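Local coordinates for flagellar regulatory protein C (Vibrio cholerae, PDB 4QHS) that probably hydrolyses ATP as a heptameric AAA+ activator to switch on sigma-54-dependent transcription of flagellar genes, at residues 116-121 against 168-173. Sequence-based numbering, arbitrary orientation.
Sequences DEISEM and GHFRED. With EDO (1,2-ethanediol), chain H.
F170 reaches the 3-10 turn at 118-120 with the rim of its ring, a small example of how one aromatic can join two loops without a direct hydrogen bond between them. Its CE1 lies 3.9 Å from the carbonyl O of I118, which sits at the ring edge near the ring plane, while CZ meets the I118 methyl CG2 at 4.3 Å. With CG anti to the backbone N (chi1 -152°), the ring extends toward the turn; Y164 and V165 of helix 161-166 also touch it.

Q126 of helix 123-135 bridges the segments, its NE2 bonding M121 O and H169 O and its OE1 accepting the N-H of R171. I118 O also accepts the N-H of M121, closing the turn. Beyond F170, R171 grips D173 side-on, NE to OD1 (2.9 Å) and NH2 to OD2 (2.6 Å), both through syn lone pairs and nearly in the guanidinium plane, which fixes that group's rotation.

1,2-Ethanediol, probably from the crystallisation liquor, lies with C1 over one guanidinium face and accepts the N-H groups of E172 (O2) and D173 (O1). F170 thus packs on the turn after strand 112-116, where D116 and E117 match the DE of a Walker B motif, while R171 NH1 bonds A75 O of a neighbouring subunit in the AAA+ ring.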
ATOM      1  N   ASP A 116     -33.844  -1.623  11.792  1.00 36.51           N
ATOM      2  CA  ASP A 116     -34.223  -1.737  10.418  1.00 38.44           C
ATOM      3  C   ASP A 116     -33.022  -2.067   9.585  1.00 43.05           C
ATOM      4  O   ASP A 116     -31.991  -1.498   9.753  1.00 39.36           O
ATOM      5  CB  ASP A 116     -34.797  -0.420   9.965  1.00 37.74           C
ATOM      6  CG  ASP A 116     -36.069  -0.560   9.238  1.00 55.74           C
ATOM      7  OD1 ASP A 116     -36.303  -1.578   8.603  1.00 65.24           O
ATOM      8  OD2 ASP A 116     -36.843   0.385   9.270  1.00 64.14           O
ATOM      9  N   GLU A 117     -33.175  -3.021   8.697  1.00 38.29           N
ATOM     10  CA  GLU A 117     -32.119  -3.415   7.795  1.00 40.33           C
ATOM     11  C   GLU A 117     -30.849  -3.858   8.516  1.00 42.56           C
ATOM     12  O   GLU A 117     -29.804  -3.304   8.342  1.00 48.93           O
ATOM     13  CB  GLU A 117     -31.842  -2.288   6.818  1.00 49.24           C
ATOM     14  CG  GLU A 117     -32.942  -2.045   5.831  1.00 60.20           C
ATOM     15  CD  GLU A 117     -33.313  -3.297   5.093  1.00 79.31           C
ATOM     16  OE1 GLU A 117     -34.502  -3.616   5.002  1.00 86.46           O
ATOM     17  OE2 GLU A 117     -32.403  -3.986   4.622  1.00 89.73           O
ATOM     18  N   ILE A 118     -30.969  -4.890   9.317  1.00 38.32           N
ATOM     19  CA  ILE A 118     -29.927  -5.308  10.190  1.00 39.89           C
ATOM     20  C   ILE A 118     -28.851  -6.082   9.484  1.00 47.54           C
ATOM     21  O   ILE A 118     -27.783  -6.231   9.991  1.00 58.26           O
ATOM     22  CB  ILE A 118     -30.488  -6.163  11.292  1.00 43.33           C
ATOM     23  CG1 ILE A 118     -29.565  -6.170  12.496  1.00 40.99           C
ATOM     24  CG2 ILE A 118     -30.674  -7.527  10.822  1.00 38.38           C
ATOM     25  CD1 ILE A 118     -30.222  -6.596  13.718  1.00 40.44           C
ATOM     26  N   SER A 119     -29.123  -6.574   8.307  1.00 43.04           N
ATOM     27  CA  SER A 119     -28.118  -7.328   7.614  1.00 52.10           C
ATOM     28  C   SER A 119     -26.926  -6.483   7.237  1.00 49.96           C
ATOM     29  O   SER A 119     -26.010  -6.971   6.673  1.00 50.07           O
ATOM     30  CB  SER A 119     -28.707  -7.991   6.386  1.00 52.59           C
ATOM     31  OG  SER A 119     -29.049  -7.049   5.424  1.00 48.90           O
ATOM     32  N   GLU A 120     -26.943  -5.209   7.562  1.00 55.43           N
ATOM     33  CA  GLU A 120     -25.874  -4.324   7.127  1.00 63.16           C
ATOM     34  C   GLU A 120     -24.875  -4.061   8.244  1.00 51.48           C
ATOM     35  O   GLU A 120     -23.902  -3.338   8.064  1.00 52.49           O
ATOM     36  CB  GLU A 120     -26.454  -3.013   6.589  1.00 68.25           C
ATOM     37  CG  GLU A 120     -27.370  -3.206   5.375  1.00 75.41           C
ATOM     38  CD  GLU A 120     -26.815  -4.195   4.336  1.00 83.24           C
ATOM     39  OE1 GLU A 120     -25.600  -4.162   4.044  1.00 86.58           O
ATOM     40  OE2 GLU A 120     -27.601  -5.012   3.805  1.00 83.00           O
ATOM     41  N   MET A 121     -25.112  -4.664   9.399  1.00 46.22           N
ATOM     42  CA  MET A 121     -24.113  -4.637  10.453  1.00 43.87           C
ATOM     43  C   MET A 121     -22.907  -5.480  10.094  1.00 43.99           C
ATOM     44  O   MET A 121     -23.052  -6.651   9.741  1.00 44.66           O
ATOM     45  CB  MET A 121     -24.666  -5.169  11.752  1.00 37.69           C
ATOM     46  CG  MET A 121     -25.761  -4.387  12.326  1.00 49.77           C
ATOM     47  SD  MET A 121     -26.092  -5.105  13.929  1.00 57.36           S
ATOM     48  CE  MET A 121     -27.267  -3.890  14.512  1.00 52.57           C
ATOM     49  N   GLY A 168     -20.996 -16.551   5.309  1.00 52.14           N
ATOM     50  CA  GLY A 168     -20.052 -16.040   6.297  1.00 54.70           C
ATOM     51  C   GLY A 168     -20.103 -14.535   6.542  1.00 43.81           C
ATOM     52  O   GLY A 168     -19.110 -13.931   6.919  1.00 55.01           O
ATOM     53  N   HIS A 169     -21.260 -13.922   6.323  1.00 42.17           N
ATOM     54  CA  HIS A 169     -21.408 -12.490   6.546  1.00 43.40           C
ATOM     55  C   HIS A 169     -22.282 -12.192   7.757  1.00 40.49           C
ATOM     56  O   HIS A 169     -22.447 -11.042   8.147  1.00 49.56           O
ATOM     57  CB  HIS A 169     -22.006 -11.810   5.310  1.00 42.00           C
ATOM     58  CG  HIS A 169     -21.176 -11.958   4.078  1.00 53.03           C
ATOM     59  ND1 HIS A 169     -19.817 -11.728   4.063  1.00 63.20           N
ATOM     60  CD2 HIS A 169     -21.512 -12.319   2.815  1.00 61.82           C
ATOM     61  CE1 HIS A 169     -19.350 -11.950   2.846  1.00 66.81           C
ATOM     62  NE2 HIS A 169     -20.358 -12.304   2.069  1.00 61.02           N
ATOM     63  N   PHE A 170     -22.864 -13.225   8.347  1.00 45.65           N
ATOM     64  CA  PHE A 170     -23.729 -13.015   9.497  1.00 43.12           C
ATOM     65  C   PHE A 170     -23.504 -14.118  10.511  1.00 43.88           C
ATOM     66  O   PHE A 170     -23.398 -15.281  10.151  1.00 37.50           O
ATOM     67  CB  PHE A 170     -25.193 -12.967   9.061  1.00 40.48           C
ATOM     68  CG  PHE A 170     -26.079 -12.138   9.968  1.00 42.28           C
ATOM     69  CD1 PHE A 170     -26.098 -10.745   9.874  1.00 40.15           C
ATOM     70  CD2 PHE A 170     -26.915 -12.748  10.884  1.00 35.98           C
ATOM     71  CE1 PHE A 170     -26.928  -9.971  10.700  1.00 36.49           C
ATOM     72  CE2 PHE A 170     -27.742 -11.993  11.704  1.00 40.91           C
ATOM     73  CZ  PHE A 170     -27.750 -10.592  11.609  1.00 31.63           C
ATOM     74  N   ARG A 171     -23.401 -13.745  11.776  1.00 39.09           N
ATOM     75  CA  ARG A 171     -23.188 -14.729  12.823  1.00 39.68           C
ATOM     76  C   ARG A 171     -24.365 -15.690  12.922  1.00 40.03           C
ATOM     77  O   ARG A 171     -25.537 -15.284  12.929  1.00 39.86           O
ATOM     78  CB  ARG A 171     -22.973 -14.051  14.191  1.00 37.99           C
ATOM     79  CG  ARG A 171     -21.748 -13.152  14.309  1.00 37.65           C
ATOM     80  CD  ARG A 171     -21.655 -12.609  15.734  1.00 37.77           C
ATOM     81  NE  ARG A 171     -21.479 -13.706  16.687  1.00 40.18           N
ATOM     82  CZ  ARG A 171     -20.299 -14.116  17.154  1.00 48.56           C
ATOM     83  NH1 ARG A 171     -19.177 -13.507  16.772  1.00 39.65           N
ATOM     84  NH2 ARG A 171     -20.239 -15.129  18.011  1.00 40.73           N
ATOM     85  N   GLU A 172     -24.041 -16.963  13.056  1.00 39.19           N
ATOM     86  CA  GLU A 172     -25.047 -17.991  13.219  1.00 47.49           C
ATOM     87  C   GLU A 172     -25.780 -17.822  14.547  1.00 41.58           C
ATOM     88  O   GLU A 172     -27.012 -17.847  14.590  1.00 41.60           O
ATOM     89  CB  GLU A 172     -24.393 -19.378  13.122  1.00 41.44           C
ATOM     90  CG  GLU A 172     -25.359 -20.530  13.042  1.00 56.59           C
ATOM     91  CD  GLU A 172     -24.640 -21.849  12.825  1.00 62.16           C
ATOM     92  OE1 GLU A 172     -25.197 -22.726  12.132  1.00 65.41           O
ATOM     93  OE2 GLU A 172     -23.509 -21.989  13.340  1.00 66.32           O
ATOM     94  N   ASP A 173     -25.026 -17.653  15.631  1.00 42.14           N
ATOM     95  CA  ASP A 173     -25.654 -17.575  16.951  1.00 39.48           C
ATOM     96  C   ASP A 173     -26.618 -16.389  17.008  1.00 37.69           C
ATOM     97  O   ASP A 173     -27.687 -16.479  17.615  1.00 39.75           O
ATOM     98  CB  ASP A 173     -24.609 -17.470  18.069  1.00 40.50           C
ATOM     99  CG  ASP A 173     -23.528 -16.443  17.775  1.00 48.80           C
ATOM    100  OD1 ASP A 173     -23.803 -15.482  17.023  1.00 41.88           O
ATOM    101  OD2 ASP A 173     -22.396 -16.603  18.290  1.00 47.37           O
TER
HETATM  102  C1  EDO H 401     -21.042 -17.127  15.319  1.00 51.87           C
HETATM  103  O1  EDO H 401     -22.112 -18.077  15.528  1.00 45.57           O
HETATM  104  C2  EDO H 401     -20.246 -17.390  14.036  1.00 58.66           C
HETATM  105  O2  EDO H 401     -21.117 -17.557  12.903  1.00 62.65           O